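Local coordinates for protein DsrH (Allochromatium vinosum, PDB 2HYB) that probably acts in sulfur oxidation, relaying sulfur as part of the six-chain assembly it forms with DsrE and DsrF, at residues Asn8-Glu13 with Gly36-Leu41. Numbering follows the deposited sequence.
Sequences NKSPFE and GIYAAL
Phe-12 and Tyr-38 meet because each carries its CG beside the backbone N and anti to the carbonyl carbon (chi1 -45° and -58°), which brings the rim of the phenylalanine ring to the base of the tyrosine. CE1 of Phe-12 lies 3.9 Å from CB of Tyr-38, and that CB sits at the ring's edge, near its plane, while the two side chains cross at about a right angle. CG of Pro-11, from the same segment, lies over one face of the Phe-12 ring, offset toward its rim. The same pyrrolidine carbon, Pro-11 CG, approaches CB of Ala-39 to 3.7 Å, so the proline is wedged between the phenylalanine ring and the alanine methyl; its CD lies 4.3 Å from Tyr-38 CB. Nearer strand 3-7 the contact becomes one of backbones: CA of Gly-36 makes a CA-H...O contact of 3.5 Å with O of Lys-9. Residues 36-39 continue a 3-10 segment that begins earlier in the chain, in which Ala-39 N hydrogen-bonds to Gly-36 O.

Across from it, Ser-10 OG accepts the N-H of Phe-12 at 3.2 Å and 160°, an ST turn that, together with the backbone bond from Glu-13 N to Ser-10 O, helps hold the bend carrying Pro-11 and Phe-12. The hydroxyl also hydrogen-bonds Asp-46 of the DsrF chain, and the ring of Tyr-38 stacks on Tyr-49 of that chain. The contact thus joins the loops that follow strands 3-7 and 29-32, neighbours in the parallel sheet, beside the DsrF interface. Its chemistry is mainly apolar between the side chains, with the serine hydroxyl shared between the turn and the partner subunit, which suggests that the shape of the 8-13 loop and the docking of DsrF may be linked.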
loop_
_atom_site.group_PDB
_atom_site.type_symbol
_atom_site.label_atom_id
_atom_site.label_comp_id
_atom_site.label_asym_id
_atom_site.label_seq_id
_atom_site.Cartn_x
_atom_site.Cartn_y
_atom_site.Cartn_z
ATOM N N ASN C 8 6.087 -5.907 -9.275
ATOM C CA ASN C 8 6.854 -4.925 -8.518
ATOM C C ASN C 8 6.821 -5.177 -7.017
ATOM O O ASN C 8 7.293 -4.340 -6.245
ATOM C CB ASN C 8 6.317 -3.518 -8.773
ATOM C CG ASN C 8 4.915 -3.321 -8.207
ATOM O OD1 ASN C 8 4.513 -2.201 -7.863
ATOM N ND2 ASN C 8 4.155 -4.417 -8.119
ATOM N N LYS C 9 6.273 -6.316 -6.593
ATOM C CA LYS C 9 6.194 -6.601 -5.163
ATOM C C LYS C 9 6.961 -7.840 -4.684
ATOM O O LYS C 9 7.070 -8.825 -5.408
ATOM C CB LYS C 9 4.725 -6.693 -4.747
ATOM C CG LYS C 9 4.282 -5.569 -3.826
ATOM C CD LYS C 9 4.443 -4.212 -4.478
ATOM C CE LYS C 9 4.184 -3.093 -3.487
ATOM N NZ LYS C 9 5.138 -3.116 -2.339
ATOM N N SER C 10 7.473 -7.782 -3.452
ATOM C CA SER C 10 8.243 -8.880 -2.847
ATOM C C SER C 10 7.463 -10.175 -2.766
ATOM O O SER C 10 6.357 -10.204 -2.240
ATOM C CB SER C 10 8.714 -8.504 -1.439
ATOM O OG SER C 10 9.306 -9.619 -0.797
ATOM N N PRO C 11 8.054 -11.280 -3.237
ATOM C CA PRO C 11 7.344 -12.555 -3.192
ATOM C C PRO C 11 7.119 -13.070 -1.771
ATOM O O PRO C 11 6.392 -14.046 -1.570
ATOM C CB PRO C 11 8.248 -13.469 -3.999
ATOM C CG PRO C 11 9.599 -13.008 -3.574
ATOM C CD PRO C 11 9.473 -11.489 -3.579
ATOM N N PHE C 12 7.733 -12.413 -0.787
ATOM C CA PHE C 12 7.591 -12.837 0.605
ATOM C C PHE C 12 6.529 -12.027 1.330
ATOM O O PHE C 12 6.170 -12.313 2.474
ATOM C CB PHE C 12 8.938 -12.720 1.328
ATOM C CG PHE C 12 10.081 -13.262 0.535
ATOM C CD1 PHE C 12 10.998 -12.405 -0.070
ATOM C CD2 PHE C 12 10.205 -14.629 0.329
ATOM C CE1 PHE C 12 12.027 -12.907 -0.879
ATOM C CE2 PHE C 12 11.229 -15.150 -0.478
ATOM C CZ PHE C 12 12.138 -14.288 -1.083
ATOM N N GLU C 13 6.009 -11.021 0.642
ATOM C CA GLU C 13 4.992 -10.156 1.217
ATOM C C GLU C 13 3.681 -10.248 0.431
ATOM O O GLU C 13 2.605 -10.301 1.025
ATOM C CB GLU C 13 5.523 -8.721 1.249
ATOM C CG GLU C 13 4.519 -7.652 1.583
ATOM C CD GLU C 13 5.172 -6.290 1.718
ATOM O OE1 GLU C 13 4.489 -5.274 1.476
ATOM O OE2 GLU C 13 6.366 -6.234 2.084
ATOM N N GLY C 36 9.992 -6.219 -6.335
ATOM C CA GLY C 36 9.859 -7.507 -6.998
ATOM C C GLY C 36 11.195 -8.218 -7.154
ATOM O O GLY C 36 11.264 -9.443 -7.244
ATOM N N ILE C 37 12.257 -7.424 -7.177
ATOM C CA ILE C 37 13.625 -7.890 -7.330
ATOM C C ILE C 37 14.040 -9.091 -6.472
ATOM O O ILE C 37 14.679 -10.017 -6.961
ATOM C CB ILE C 37 14.598 -6.692 -7.084
ATOM C CG1 ILE C 37 15.283 -6.352 -8.394
ATOM C CG2 ILE C 37 15.598 -6.977 -5.957
ATOM C CD1 ILE C 37 14.331 -5.880 -9.438
ATOM N N TYR C 38 13.678 -9.081 -5.198
ATOM C CA TYR C 38 14.071 -10.171 -4.328
ATOM C C TYR C 38 13.769 -11.589 -4.853
ATOM O O TYR C 38 14.411 -12.563 -4.450
ATOM C CB TYR C 38 13.460 -9.948 -2.952
ATOM C CG TYR C 38 13.870 -8.625 -2.347
ATOM C CD1 TYR C 38 12.926 -7.642 -2.091
ATOM C CD2 TYR C 38 15.205 -8.371 -1.991
ATOM C CE1 TYR C 38 13.290 -6.435 -1.487
ATOM C CE2 TYR C 38 15.577 -7.175 -1.384
ATOM C CZ TYR C 38 14.609 -6.208 -1.129
ATOM O OH TYR C 38 14.922 -5.039 -0.471
ATOM N N ALA C 39 12.815 -11.713 -5.765
ATOM C CA ALA C 39 12.479 -13.027 -6.312
ATOM C C ALA C 39 13.515 -13.553 -7.310
ATOM O O ALA C 39 13.550 -14.748 -7.584
ATOM C CB ALA C 39 11.102 -12.984 -6.968
ATOM N N ALA C 40 14.357 -12.672 -7.851
ATOM C CA ALA C 40 15.384 -13.089 -8.812
ATOM C C ALA C 40 16.686 -13.482 -8.123
ATOM O O ALA C 40 17.642 -13.861 -8.788
ATOM C CB ALA C 40 15.660 -11.977 -9.822
ATOM N N LEU C 41 16.712 -13.395 -6.796
ATOM C CA LEU C 41 17.899 -13.730 -6.018
ATOM C C LEU C 41 18.044 -15.220 -5.741
ATOM O O LEU C 41 17.102 -15.879 -5.311
ATOM C CB LEU C 41 17.886 -12.968 -4.687
ATOM C CG LEU C 41 17.941 -11.443 -4.820
ATOM C CD1 LEU C 41 17.912 -10.792 -3.439
ATOM C CD2 LEU C 41 19.213 -11.055 -5.593
#